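Local coordinates for xylose isomerase-like TIM barrel domain-containing protein (Thermus thermophilus, PDB 3AYV) that is of unknown function but binds zinc ions in a TIM barrel, may help protect against oxidative stress, and belongs to a family generally assigned DNA endonuclease activity, at residues A[56-61]-A[94-99]; A[62-67]-A[113-118]; A[103-108]-A[139-144]. One frame throughout, in Å; residues are numbered along the deposited sequence.

Interaction 1 of 3, residues A[56-61]-A[94-99]; sequences LPFWNL and VFHSGI. With ZN (zinc ion), chain E.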
ATOM      1  N   LEU A  56      -6.663   1.537  -1.061  1.00 11.37           N
ATOM      2  CA  LEU A  56      -7.656   2.578  -1.195  1.00  9.99           C
ATOM      3  C   LEU A  56      -7.342   3.437  -2.416  1.00 10.86           C
ATOM      4  O   LEU A  56      -6.232   3.382  -2.926  1.00 11.05           O
ATOM      5  CB  LEU A  56      -7.726   3.423   0.081  1.00  9.25           C
ATOM      6  CG  LEU A  56      -8.160   2.641   1.326  1.00 10.59           C
ATOM      7  CD1 LEU A  56      -7.994   3.478   2.557  1.00 12.19           C
ATOM      8  CD2 LEU A  56      -9.656   2.218   1.187  1.00  9.93           C
ATOM      9  N   PRO A  57      -8.345   4.146  -2.945  1.00 11.51           N
ATOM     10  CA  PRO A  57      -8.075   5.038  -4.094  1.00 11.18           C
ATOM     11  C   PRO A  57      -6.945   6.018  -3.774  1.00 11.12           C
ATOM     12  O   PRO A  57      -6.753   6.377  -2.586  1.00 11.54           O
ATOM     13  CB  PRO A  57      -9.404   5.791  -4.251  1.00 10.00           C
ATOM     14  CG  PRO A  57     -10.449   4.753  -3.750  1.00 12.68           C
ATOM     15  CD  PRO A  57      -9.773   4.167  -2.556  1.00 11.16           C
ATOM     16  N   PHE A  58      -6.207   6.451  -4.807  1.00 11.57           N
ATOM     17  CA  PHE A  58      -5.132   7.413  -4.593  1.00 12.24           C
ATOM     18  C   PHE A  58      -4.889   8.372  -5.766  1.00 11.56           C
ATOM     19  O   PHE A  58      -4.318   9.443  -5.554  1.00 10.47           O
ATOM     20  CB  PHE A  58      -3.810   6.702  -4.279  1.00 11.79           C
ATOM     21  CG  PHE A  58      -3.274   5.898  -5.427  1.00 14.98           C
ATOM     22  CD1 PHE A  58      -2.339   6.458  -6.318  1.00 16.02           C
ATOM     23  CD2 PHE A  58      -3.702   4.584  -5.632  1.00 19.16           C
ATOM     24  CE1 PHE A  58      -1.854   5.723  -7.385  1.00 19.46           C
ATOM     25  CE2 PHE A  58      -3.218   3.822  -6.710  1.00 20.27           C
ATOM     26  CZ  PHE A  58      -2.294   4.391  -7.585  1.00 20.23           C
ATOM     27  N   TRP A  59      -5.228   7.953  -6.985  1.00 11.74           N
ATOM     28  CA  TRP A  59      -4.875   8.784  -8.145  1.00 12.40           C
ATOM     29  C   TRP A  59      -5.494  10.171  -8.011  1.00 11.67           C
ATOM     30  O   TRP A  59      -6.707  10.297  -7.861  1.00 10.90           O
ATOM     31  CB  TRP A  59      -5.309   8.132  -9.464  1.00 13.40           C
ATOM     32  CG  TRP A  59      -4.387   7.066  -9.960  1.00 15.89           C
ATOM     33  CD1 TRP A  59      -4.686   5.742 -10.117  1.00 17.26           C
ATOM     34  CD2 TRP A  59      -3.023   7.228 -10.385  1.00 18.51           C
ATOM     35  NE1 TRP A  59      -3.597   5.070 -10.624  1.00 18.57           N
ATOM     36  CE2 TRP A  59      -2.555   5.954 -10.772  1.00 19.95           C
ATOM     37  CE3 TRP A  59      -2.141   8.322 -10.438  1.00 18.98           C
ATOM     38  CZ2 TRP A  59      -1.243   5.739 -11.243  1.00 22.35           C
ATOM     39  CZ3 TRP A  59      -0.826   8.107 -10.903  1.00 23.08           C
ATOM     40  CH2 TRP A  59      -0.399   6.824 -11.296  1.00 21.44           C
ATOM     41  N   ASN A  60      -4.646  11.213  -8.090  1.00 11.50           N
ATOM     42  CA  ASN A  60      -5.106  12.604  -8.029  1.00 11.93           C
ATOM     43  C   ASN A  60      -5.816  12.990  -6.745  1.00 12.00           C
ATOM     44  O   ASN A  60      -6.576  13.943  -6.723  1.00 12.72           O
ATOM     45  CB  ASN A  60      -6.005  12.925  -9.228  1.00 11.95           C
ATOM     46  CG  ASN A  60      -5.319  12.646 -10.551  1.00 13.46           C
ATOM     47  OD1 ASN A  60      -5.719  11.736 -11.296  1.00 11.98           O
ATOM     48  ND2 ASN A  60      -4.249  13.404 -10.837  1.00 13.56           N
ATOM     49  N   LEU A  61      -5.566  12.249  -5.670  1.00 10.58           N
ATOM     50  CA  LEU A  61      -6.179  12.594  -4.394  1.00 10.63           C
ATOM     51  C   LEU A  61      -5.162  13.172  -3.415  1.00 10.86           C
ATOM     52  O   LEU A  61      -3.992  12.800  -3.431  1.00 11.30           O
ATOM     53  CB  LEU A  61      -6.824  11.349  -3.755  1.00  9.98           C
ATOM     54  CG  LEU A  61      -7.873  10.644  -4.642  1.00 11.24           C
ATOM     55  CD1 LEU A  61      -8.458   9.408  -3.941  1.00 11.05           C
ATOM     56  CD2 LEU A  61      -8.985  11.561  -5.122  1.00  9.34           C
ATOM     57  N   VAL A  94      -4.654   0.165   2.599  1.00 12.00           N
ATOM     58  CA  VAL A  94      -3.420   0.935   2.383  1.00 11.25           C
ATOM     59  C   VAL A  94      -3.776   2.200   1.617  1.00 10.68           C
ATOM     60  O   VAL A  94      -4.625   2.164   0.713  1.00 11.54           O
ATOM     61  CB  VAL A  94      -2.412   0.119   1.534  1.00 11.88           C
ATOM     62  CG1 VAL A  94      -1.137   0.935   1.281  1.00 13.96           C
ATOM     63  CG2 VAL A  94      -2.049  -1.210   2.245  1.00 12.30           C
ATOM     64  N   PHE A  95      -3.108   3.314   1.953  1.00  9.96           N
ATOM     65  CA  PHE A  95      -3.388   4.581   1.273  1.00 10.75           C
ATOM     66  C   PHE A  95      -2.087   5.391   1.199  1.00 10.20           C
ATOM     67  O   PHE A  95      -1.098   5.097   1.908  1.00 10.30           O
ATOM     68  CB  PHE A  95      -4.525   5.362   1.981  1.00 11.20           C
ATOM     69  CG  PHE A  95      -4.086   6.017   3.264  1.00 12.64           C
ATOM     70  CD1 PHE A  95      -4.007   5.273   4.442  1.00 14.46           C
ATOM     71  CD2 PHE A  95      -3.737   7.372   3.296  1.00 14.36           C
ATOM     72  CE1 PHE A  95      -3.566   5.853   5.625  1.00 13.91           C
ATOM     73  CE2 PHE A  95      -3.296   7.977   4.488  1.00 13.70           C
ATOM     74  CZ  PHE A  95      -3.214   7.210   5.656  1.00 15.39           C
ATOM     75  N   HIS A  96      -2.062   6.373   0.296  1.00 10.49           N
ATOM     76  CA  HIS A  96      -0.898   7.255   0.143  1.00 10.86           C
ATOM     77  C   HIS A  96      -1.121   8.567   0.881  1.00 10.34           C
ATOM     78  O   HIS A  96      -2.268   8.933   1.136  1.00 10.88           O
ATOM     79  CB  HIS A  96      -0.738   7.638  -1.343  1.00 10.65           C
ATOM     80  CG  HIS A  96      -0.336   6.501  -2.222  1.00 13.99           C
ATOM     81  ND1 HIS A  96      -0.058   6.679  -3.563  1.00 16.52           N
ATOM     82  CD2 HIS A  96      -0.136   5.188  -1.969  1.00 17.66           C
ATOM     83  CE1 HIS A  96       0.268   5.517  -4.102  1.00 17.17           C
ATOM     84  NE2 HIS A  96       0.216   4.597  -3.161  1.00 18.45           N
ATOM     85  N   SER A  97      -0.043   9.308   1.168  1.00  9.95           N
ATOM     86  CA  SER A  97      -0.205  10.601   1.887  1.00 10.56           C
ATOM     87  C   SER A  97      -0.843  11.725   1.058  1.00 11.34           C
ATOM     88  O   SER A  97      -1.340  12.715   1.628  1.00 11.74           O
ATOM     89  CB  SER A  97       1.137  11.084   2.461  1.00 10.22           C
ATOM     90  OG  SER A  97       1.939  11.667   1.431  1.00  8.96           O
ATOM     91  N   GLY A  98      -0.795  11.602  -0.263  1.00  9.76           N
ATOM     92  CA  GLY A  98      -1.323  12.658  -1.125  1.00 10.18           C
ATOM     93  C   GLY A  98      -0.254  13.682  -1.520  1.00 10.26           C
ATOM     94  O   GLY A  98      -0.513  14.568  -2.349  1.00 10.24           O
ATOM     95  N   ILE A  99       0.945  13.548  -0.957  1.00  8.96           N
ATOM     96  CA  ILE A  99       2.019  14.536  -1.232  1.00  9.29           C
ATOM     97  C   ILE A  99       2.371  14.526  -2.748  1.00 10.29           C
ATOM     98  O   ILE A  99       2.493  13.450  -3.342  1.00 11.43           O
ATOM     99  CB  ILE A  99       3.246  14.312  -0.332  1.00  9.17           C
ATOM    100  CG1 ILE A  99       4.155  15.564  -0.360  1.00  8.44           C
ATOM    101  CG2 ILE A  99       4.060  13.028  -0.772  1.00  9.09           C
ATOM    102  CD1 ILE A  99       5.450  15.433   0.502  1.00 11.15           C
TER
HETATM  103 ZN    ZN E 255       0.489   2.224  -3.211  1.00 67.65          ZN
HETATM  104  O   HOH W   1      -4.567   7.361  -1.036  1.00 11.84           O
HETATM  105  O   HOH W   2       0.980   0.409  -4.155  1.00 27.13           O
HETATM  106  O   HOH W   3       0.584   2.678  -5.626  1.00 30.78           O
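Phe58 and His96 carry the side-chain contact. Their rings meet obliquely, with centroids 4.5 Å apart and planes at 38°. Phe58 CD1 lies 3.5 Å from His96 CE1, which sits over one phenyl face, offset toward the rim. Phe58 CB adds a CH-pi contact over the imidazole face, 4.1 Å from the centroid of the His96 ring. The phenyl ring is placed there by a chi1 of 66°, with Phe58 CG between its backbone N and carbonyl carbon.

His96 is also a metal ligand. Its NE2 lies 2.4 Å from the zinc ion, which two waters, His55 and Glu136 bind as well. The phenyl packing and the zinc bond at NE2 probably hold the imidazole in its rotation. Phe58 also meets the ring of His55, so it backs two zinc ligands from the second shell.

One direct hydrogen bond joins the backbones. Leu56 N gives it to Val94 O at 2.8 Å. Further on, a water takes over: it donates to Pro57 O and accepts from His96 N. Gly98 CA makes a CH...O contact of 3.5 Å with Leu61 O, at backbone angles that call for glycine.

Apolar packing adds to this: Leu56 CD1 lies 4.0 Å from Phe95 CB. Neighbouring parallel strands that part into loops at their C-terminal ends are characteristic of the TIM barrel, where the active site usually lies at that end; here it is the zinc site.

Interaction 2 of 3, residues A[62-67]-A[113-118]; sequences DLLSPD and LPLAEA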
ATOM      1  N   ASP A  62      -5.639  14.062  -2.543  1.00  9.74           N
ATOM      2  CA  ASP A  62      -4.835  14.630  -1.476  1.00  9.98           C
ATOM      3  C   ASP A  62      -5.763  15.324  -0.480  1.00  9.30           C
ATOM      4  O   ASP A  62      -6.469  16.290  -0.839  1.00  9.17           O
ATOM      5  CB  ASP A  62      -3.806  15.642  -2.051  1.00  9.58           C
ATOM      6  CG  ASP A  62      -2.923  16.225  -0.986  1.00 11.51           C
ATOM      7  OD1 ASP A  62      -2.922  15.703   0.153  1.00 11.54           O
ATOM      8  OD2 ASP A  62      -2.214  17.220  -1.275  1.00 12.82           O
ATOM      9  N   LEU A  63      -5.758  14.839   0.766  1.00  9.01           N
ATOM     10  CA  LEU A  63      -6.522  15.485   1.838  1.00  9.49           C
ATOM     11  C   LEU A  63      -6.101  16.949   2.073  1.00 10.34           C
ATOM     12  O   LEU A  63      -6.885  17.750   2.608  1.00 10.76           O
ATOM     13  CB  LEU A  63      -6.410  14.689   3.154  1.00 10.22           C
ATOM     14  CG  LEU A  63      -7.117  13.322   3.164  1.00  8.90           C
ATOM     15  CD1 LEU A  63      -6.778  12.596   4.481  1.00 10.96           C
ATOM     16  CD2 LEU A  63      -8.657  13.525   3.019  1.00 12.33           C
ATOM     17  N   LEU A  64      -4.880  17.273   1.671  1.00  9.93           N
ATOM     18  CA  LEU A  64      -4.322  18.596   1.906  1.00  9.73           C
ATOM     19  C   LEU A  64      -4.199  19.380   0.595  1.00  9.66           C
ATOM     20  O   LEU A  64      -3.462  20.380   0.541  1.00 10.78           O
ATOM     21  CB  LEU A  64      -2.958  18.473   2.577  1.00  9.54           C
ATOM     22  CG  LEU A  64      -2.889  17.731   3.916  1.00 10.21           C
ATOM     23  CD1 LEU A  64      -1.453  17.838   4.371  1.00  9.92           C
ATOM     24  CD2 LEU A  64      -3.869  18.354   4.965  1.00  9.94           C
ATOM     25  N   SER A  65      -4.892  18.923  -0.450  1.00  9.00           N
ATOM     26  CA  SER A  65      -4.943  19.679  -1.710  1.00  9.96           C
ATOM     27  C   SER A  65      -5.350  21.162  -1.486  1.00 10.89           C
ATOM     28  O   SER A  65      -6.293  21.451  -0.725  1.00 10.52           O
ATOM     29  CB  SER A  65      -5.974  19.067  -2.663  1.00  9.35           C
ATOM     30  OG  SER A  65      -5.942  19.769  -3.921  1.00 10.95           O
ATOM     31  N   PRO A  66      -4.694  22.100  -2.204  1.00 11.94           N
ATOM     32  CA  PRO A  66      -5.193  23.489  -2.154  1.00 12.62           C
ATOM     33  C   PRO A  66      -6.571  23.642  -2.801  1.00 12.42           C
ATOM     34  O   PRO A  66      -7.256  24.650  -2.563  1.00 12.42           O
ATOM     35  CB  PRO A  66      -4.114  24.302  -2.937  1.00 13.56           C
ATOM     36  CG  PRO A  66      -3.451  23.276  -3.823  1.00 13.55           C
ATOM     37  CD  PRO A  66      -3.448  21.976  -2.983  1.00 11.80           C
ATOM     38  N   ASP A  67      -7.008  22.638  -3.562  1.00 11.81           N
ATOM     39  CA  ASP A  67      -8.327  22.659  -4.199  1.00 12.59           C
ATOM     40  C   ASP A  67      -9.341  22.049  -3.215  1.00 12.84           C
ATOM     41  O   ASP A  67      -9.248  20.854  -2.900  1.00 11.95           O
ATOM     42  CB  ASP A  67      -8.291  21.863  -5.507  1.00 12.51           C
ATOM     43  CG  ASP A  67      -9.566  21.999  -6.323  1.00 15.80           C
ATOM     44  OD1 ASP A  67     -10.678  21.886  -5.757  1.00 17.70           O
ATOM     45  OD2 ASP A  67      -9.463  22.220  -7.545  1.00 13.00           O
ATOM     46  N   LEU A 113       1.687  17.157  10.409  1.00 11.37           N
ATOM     47  CA  LEU A 113       0.616  17.266  11.405  1.00 12.26           C
ATOM     48  C   LEU A 113      -0.733  17.668  10.779  1.00 11.88           C
ATOM     49  O   LEU A 113      -1.781  17.157  11.205  1.00 12.27           O
ATOM     50  CB  LEU A 113       1.011  18.161  12.602  1.00 12.04           C
ATOM     51  CG  LEU A 113       1.796  17.416  13.716  1.00 13.69           C
ATOM     52  CD1 LEU A 113       0.987  16.253  14.334  1.00 15.02           C
ATOM     53  CD2 LEU A 113       3.176  16.940  13.261  1.00 15.79           C
ATOM     54  N   PRO A 114      -0.720  18.554   9.747  1.00 11.49           N
ATOM     55  CA  PRO A 114      -1.985  18.799   9.064  1.00 10.43           C
ATOM     56  C   PRO A 114      -2.570  17.516   8.463  1.00  9.72           C
ATOM     57  O   PRO A 114      -3.799  17.322   8.490  1.00 10.54           O
ATOM     58  CB  PRO A 114      -1.590  19.809   7.966  1.00 10.66           C
ATOM     59  CG  PRO A 114      -0.549  20.647   8.670  1.00 11.17           C
ATOM     60  CD  PRO A 114       0.275  19.594   9.403  1.00 11.83           C
ATOM     61  N   LEU A 115      -1.715  16.645   7.934  1.00  9.79           N
ATOM     62  CA  LEU A 115      -2.194  15.331   7.455  1.00  9.63           C
ATOM     63  C   LEU A 115      -2.763  14.458   8.606  1.00  9.75           C
ATOM     64  O   LEU A 115      -3.855  13.894   8.477  1.00  9.36           O
ATOM     65  CB  LEU A 115      -1.114  14.570   6.683  1.00  9.71           C
ATOM     66  CG  LEU A 115      -1.575  13.190   6.151  1.00  9.50           C
ATOM     67  CD1 LEU A 115      -2.646  13.417   5.064  1.00 10.64           C
ATOM     68  CD2 LEU A 115      -0.374  12.442   5.591  1.00 12.09           C
ATOM     69  N   ALA A 116      -2.069  14.408   9.738  1.00  9.58           N
ATOM     70  CA  ALA A 116      -2.547  13.601  10.878  1.00 10.37           C
ATOM     71  C   ALA A 116      -3.937  14.078  11.273  1.00 11.23           C
ATOM     72  O   ALA A 116      -4.831  13.269  11.573  1.00 11.17           O
ATOM     73  CB  ALA A 116      -1.586  13.733  12.070  1.00 10.53           C
ATOM     74  N   GLU A 117      -4.114  15.400  11.284  1.00 11.49           N
ATOM     75  CA  GLU A 117      -5.397  15.976  11.622  1.00 13.85           C
ATOM     76  C   GLU A 117      -6.464  15.629  10.582  1.00 13.17           C
ATOM     77  O   GLU A 117      -7.557  15.207  10.929  1.00 12.48           O
ATOM     78  CB  GLU A 117      -5.263  17.497  11.799  1.00 15.28           C
ATOM     79  CG  GLU A 117      -6.619  18.189  11.949  1.00 22.81           C
ATOM     80  CD  GLU A 117      -6.479  19.692  12.062  1.00 31.40           C
ATOM     81  OE1 GLU A 117      -6.589  20.217  13.194  1.00 34.22           O
ATOM     82  OE2 GLU A 117      -6.235  20.330  11.008  1.00 36.23           O
ATOM     83  N   ALA A 118      -6.132  15.784   9.303  1.00 12.16           N
ATOM     84  CA  ALA A 118      -7.072  15.502   8.224  1.00 12.10           C
ATOM     85  C   ALA A 118      -7.473  14.019   8.183  1.00 11.97           C
ATOM     86  O   ALA A 118      -8.579  13.662   7.701  1.00 12.86           O
ATOM     87  CB  ALA A 118      -6.474  15.950   6.868  1.00 11.37           C
TER
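Leu64 and Leu63 pack on one side of helix 112-118, and Leu64 has the larger share. Its side chain is set by a chi1 of -58°, with CG anti to the carbonyl carbon, and its two methyls divide the helix surface between them. CD1 reaches the helix backbone, 3.8 Å from Leu115 N. CD2 lies 3.7 Å from Pro114 O and 4.0 Å from Ala118 CB. The side chains of Leu64 and Leu115 cross at about a right angle. Leu63 flanks this spot, with its CB 3.9 Å from Ala118 CB and its CD1 3.8 Å from Ala118 O.

The looser, solvent side is at Pro114, which is exposed; its CB lies 4.0 Å from Leu64 CD2. No hydrogen bond crosses between the segments.

Bonds within the loop help hold its shape. Asp62 OD1 accepts from Leu64 N at 2.9 Å, from above the carboxylate plane, in an Asx turn within a type I beta turn. With an alanine in place of Leu64, a gap is likely to open beside Pro114, Leu115 and Ala118, leaving Leu63 as the main apolar contact of the loop with the helix.

Around the contact, Leu63 also packs on helix 68-87. Asp62 forms a salt bridge with Arg111, just before helix 112-118. That helix rests Leu113 and Ala116 against helix 147-153.

Interaction 3 of 3, residues A[103-108]-A[139-144]; sequences RTPEEA and HEPHPE
Arg103 meets Pro141 through its carbonyl oxygen, while its guanidinium group turns away to Glu107. Glu107 OE1 sits 3.5 Å above one guanidinium face, over its centre. The same carboxylate belongs to a capping box, formed by Thr104 and Glu107 at the start of helix 105-110 in this TIM barrel. No N-H of the guanidinium points at OE1, so the salt bridge acts through charge alone. The other flat group is the imidazole of His142. Pro143 CD lies 3.1 Å above one of its faces, toward the rim, and Glu144 CA lies at its edge, in plane. ND1 of His142 accepts from Glu144 N at 2.9 Å, with the donor 17° out of the ring plane. This bond and the proline probably help to set how the ring is turned.

In the capping box, Thr104 OG1 accepts from Glu107 N at 3.1 Å, and Glu107 OE1 accepts from Thr104 N at 2.9 Å. That second bond reaches the carboxylate on its anti side, 30° out of plane. OE1 thus serves the cap and faces the Arg103 charge as well.

The capped helix start packs on the loop that follows strand 132-136. Pro141 is the centre of this contact. Its CG lies 3.4 Å from Arg103 O and also touches Pro105. No direct hydrogen bond joins the segments, but water links them at two places. One water lies between Arg103 N and His139 O. Another donates to both Pro105 O and Glu144 OE2, the latter at 2.7 Å. Glu144 reaches it with a chain extended beyond CG. On the buried side, Ala108 completes the contact, with its CB resting 3.7 Å from Pro141 CD.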
ATOM      1  N   ARG A 103       8.434  17.643  -3.555  1.00 12.55           N
ATOM      2  CA  ARG A 103       8.475  18.580  -2.437  1.00 12.91           C
ATOM      3  C   ARG A 103       9.836  18.485  -1.750  1.00 12.16           C
ATOM      4  O   ARG A 103      10.461  17.407  -1.742  1.00 13.24           O
ATOM      5  CB  ARG A 103       7.361  18.286  -1.411  1.00 11.93           C
ATOM      6  CG  ARG A 103       5.936  18.314  -1.978  1.00 15.24           C
ATOM      7  CD  ARG A 103       5.697  19.489  -2.952  1.00 23.72           C
ATOM      8  NE  ARG A 103       5.234  20.676  -2.266  1.00 29.33           N
ATOM      9  CZ  ARG A 103       5.137  21.886  -2.828  1.00 30.25           C
ATOM     10  NH1 ARG A 103       5.504  22.103  -4.100  1.00 29.73           N
ATOM     11  NH2 ARG A 103       4.678  22.879  -2.106  1.00 28.31           N
ATOM     12  N   THR A 104      10.288  19.589  -1.146  1.00 12.21           N
ATOM     13  CA  THR A 104      11.508  19.580  -0.352  1.00 12.12           C
ATOM     14  C   THR A 104      11.249  18.873   0.978  1.00 12.50           C
ATOM     15  O   THR A 104      10.095  18.683   1.351  1.00 11.84           O
ATOM     16  CB  THR A 104      11.988  21.023  -0.005  1.00 12.64           C
ATOM     17  OG1 THR A 104      11.001  21.670   0.815  1.00 11.99           O
ATOM     18  CG2 THR A 104      12.193  21.842  -1.299  1.00 14.49           C
ATOM     19  N   PRO A 105      12.315  18.459   1.678  1.00 13.35           N
ATOM     20  CA  PRO A 105      12.111  17.920   3.035  1.00 13.36           C
ATOM     21  C   PRO A 105      11.297  18.843   3.941  1.00 13.45           C
ATOM     22  O   PRO A 105      10.479  18.350   4.733  1.00 12.50           O
ATOM     23  CB  PRO A 105      13.550  17.753   3.547  1.00 14.36           C
ATOM     24  CG  PRO A 105      14.304  17.319   2.270  1.00 13.55           C
ATOM     25  CD  PRO A 105      13.719  18.286   1.238  1.00 13.47           C
ATOM     26  N   GLU A 106      11.520  20.162   3.858  1.00 12.65           N
ATOM     27  CA  GLU A 106      10.819  21.122   4.731  1.00 13.17           C
ATOM     28  C   GLU A 106       9.341  21.119   4.383  1.00 12.86           C
ATOM     29  O   GLU A 106       8.513  21.059   5.266  1.00 10.87           O
ATOM     30  CB  GLU A 106      11.446  22.541   4.632  1.00 13.67           C
ATOM     31  CG  GLU A 106      10.804  23.672   5.517  1.00 19.56           C
ATOM     32  CD  GLU A 106      11.436  25.086   5.290  1.00 25.93           C
ATOM     33  OE1 GLU A 106      11.706  25.438   4.100  1.00 26.35           O
ATOM     34  OE2 GLU A 106      11.643  25.857   6.292  1.00 24.05           O
ATOM     35  N   GLU A 107       9.018  21.162   3.088  1.00 11.49           N
ATOM     36  CA  GLU A 107       7.622  21.108   2.634  1.00 12.06           C
ATOM     37  C   GLU A 107       6.919  19.814   3.072  1.00 11.35           C
ATOM     38  O   GLU A 107       5.765  19.851   3.519  1.00 10.86           O
ATOM     39  CB  GLU A 107       7.553  21.244   1.120  1.00 12.01           C
ATOM     40  CG  GLU A 107       7.717  22.707   0.662  1.00 13.28           C
ATOM     41  CD  GLU A 107       8.092  22.840  -0.813  1.00 16.09           C
ATOM     42  OE1 GLU A 107       8.441  21.829  -1.473  1.00 13.31           O
ATOM     43  OE2 GLU A 107       8.028  23.985  -1.306  1.00 16.58           O
ATOM     44  N   ALA A 108       7.608  18.677   2.942  1.00 10.28           N
ATOM     45  CA  ALA A 108       7.011  17.386   3.329  1.00  9.84           C
ATOM     46  C   ALA A 108       6.752  17.349   4.832  1.00 10.05           C
ATOM     47  O   ALA A 108       5.716  16.864   5.289  1.00  9.45           O
ATOM     48  CB  ALA A 108       7.937  16.236   2.927  1.00  9.68           C
ATOM     49  N   HIS A 139       5.940   9.738  -2.527  1.00  9.91           N
ATOM     50  CA  HIS A 139       6.845  10.775  -2.988  1.00 10.19           C
ATOM     51  C   HIS A 139       7.560  11.537  -1.886  1.00 11.10           C
ATOM     52  O   HIS A 139       8.256  12.502  -2.191  1.00 11.68           O
ATOM     53  CB  HIS A 139       6.094  11.774  -3.915  1.00  9.76           C
ATOM     54  CG  HIS A 139       5.541  11.117  -5.136  1.00 10.59           C
ATOM     55  ND1 HIS A 139       6.299  10.888  -6.263  1.00 12.23           N
ATOM     56  CD2 HIS A 139       4.322  10.571  -5.379  1.00 13.02           C
ATOM     57  CE1 HIS A 139       5.565  10.251  -7.161  1.00 13.04           C
ATOM     58  NE2 HIS A 139       4.361  10.045  -6.647  1.00 13.75           N
ATOM     59  N   GLU A 140       7.423  11.103  -0.619  1.00 11.49           N
ATOM     60  CA  GLU A 140       8.084  11.823   0.479  1.00 11.68           C
ATOM     61  C   GLU A 140       9.590  11.707   0.276  1.00 11.92           C
ATOM     62  O   GLU A 140      10.083  10.631  -0.061  1.00 11.18           O
ATOM     63  CB  GLU A 140       7.703  11.281   1.878  1.00 11.62           C
ATOM     64  CG  GLU A 140       6.204  11.406   2.231  1.00 11.46           C
ATOM     65  CD  GLU A 140       5.354  10.312   1.601  1.00 13.16           C
ATOM     66  OE1 GLU A 140       5.890   9.401   0.936  1.00 10.72           O
ATOM     67  OE2 GLU A 140       4.116  10.374   1.755  1.00 16.19           O
ATOM     68  N   PRO A 141      10.307  12.824   0.432  1.00 12.33           N
ATOM     69  CA  PRO A 141      11.756  12.700   0.200  1.00 12.64           C
ATOM     70  C   PRO A 141      12.509  11.880   1.267  1.00 12.94           C
ATOM     71  O   PRO A 141      13.549  11.300   0.945  1.00 13.40           O
ATOM     72  CB  PRO A 141      12.242  14.157   0.099  1.00 13.82           C
ATOM     73  CG  PRO A 141      11.135  15.022   0.649  1.00 12.80           C
ATOM     74  CD  PRO A 141       9.836  14.225   0.468  1.00 11.11           C
ATOM     75  N   HIS A 142      11.968  11.789   2.489  1.00 12.74           N
ATOM     76  CA  HIS A 142      12.651  11.163   3.623  1.00 13.88           C
ATOM     77  C   HIS A 142      11.585  10.714   4.631  1.00 13.35           C
ATOM     78  O   HIS A 142      10.535  11.366   4.759  1.00 13.84           O
ATOM     79  CB  HIS A 142      13.625  12.184   4.283  1.00 15.17           C
ATOM     80  CG  HIS A 142      14.487  11.605   5.366  1.00 16.15           C
ATOM     81  ND1 HIS A 142      14.032  11.365   6.650  1.00 15.82           N
ATOM     82  CD2 HIS A 142      15.792  11.225   5.354  1.00 18.84           C
ATOM     83  CE1 HIS A 142      15.005  10.836   7.372  1.00 16.72           C
ATOM     84  NE2 HIS A 142      16.088  10.749   6.612  1.00 19.07           N
ATOM     85  N   PRO A 143      11.832   9.588   5.331  1.00 13.22           N
ATOM     86  CA  PRO A 143      10.860   9.001   6.257  1.00 13.04           C
ATOM     87  C   PRO A 143      10.508   9.923   7.429  1.00 13.80           C
ATOM     88  O   PRO A 143       9.459   9.737   8.065  1.00 12.76           O
ATOM     89  CB  PRO A 143      11.545   7.706   6.742  1.00 13.46           C
ATOM     90  CG  PRO A 143      13.000   7.882   6.404  1.00 14.16           C
ATOM     91  CD  PRO A 143      13.015   8.723   5.163  1.00 13.33           C
ATOM     92  N   GLU A 144      11.357  10.922   7.699  1.00 14.77           N
ATOM     93  CA  GLU A 144      11.062  11.905   8.763  1.00 15.40           C
ATOM     94  C   GLU A 144       9.732  12.639   8.563  1.00 15.83           C
ATOM     95  O   GLU A 144       9.167  13.123   9.539  1.00 16.63           O
ATOM     96  CB  GLU A 144      12.193  12.924   8.908  1.00 16.48           C
ATOM     97  CG  GLU A 144      12.181  13.903   7.743  1.00 17.31           C
ATOM     98  CD  GLU A 144      13.336  14.867   7.714  1.00 23.93           C
ATOM     99  OE1 GLU A 144      14.168  14.847   8.655  1.00 23.12           O
ATOM    100  OE2 GLU A 144      13.406  15.656   6.729  1.00 23.99           O
TER
HETATM  101  O   HOH W   4       7.408  15.120  -2.517  1.00 11.31           O
HETATM  102  O   HOH W   5      11.028  15.760   5.461  1.00 16.72           O

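The three contacts join the connections that follow barrel strands 52-55, 92-96 and 132-136; helices 105-110 and 112-118 belong to the middle one. Interaction 1 lies closest to the metals and holds the zinc ligand His96. Its loop after strand 92-96 touches both other contacts. Ser97 CB lies 3.7 Å from Leu115 CD2 of interaction 2. Ser97 OG probably hydrogen-bonds Glu140 OE2 of interaction 3 at 2.6 Å, and Ile99 CD1 packs 3.6 Å from Ala108 CB. Interactions 2 and 3 do not touch; their nearest atoms are about 6 Å apart. Both are further out: the Leu115 side chain is about 14 Å from a zinc ion, and that of Pro141 about 11 Å from that of the zinc-binding His165.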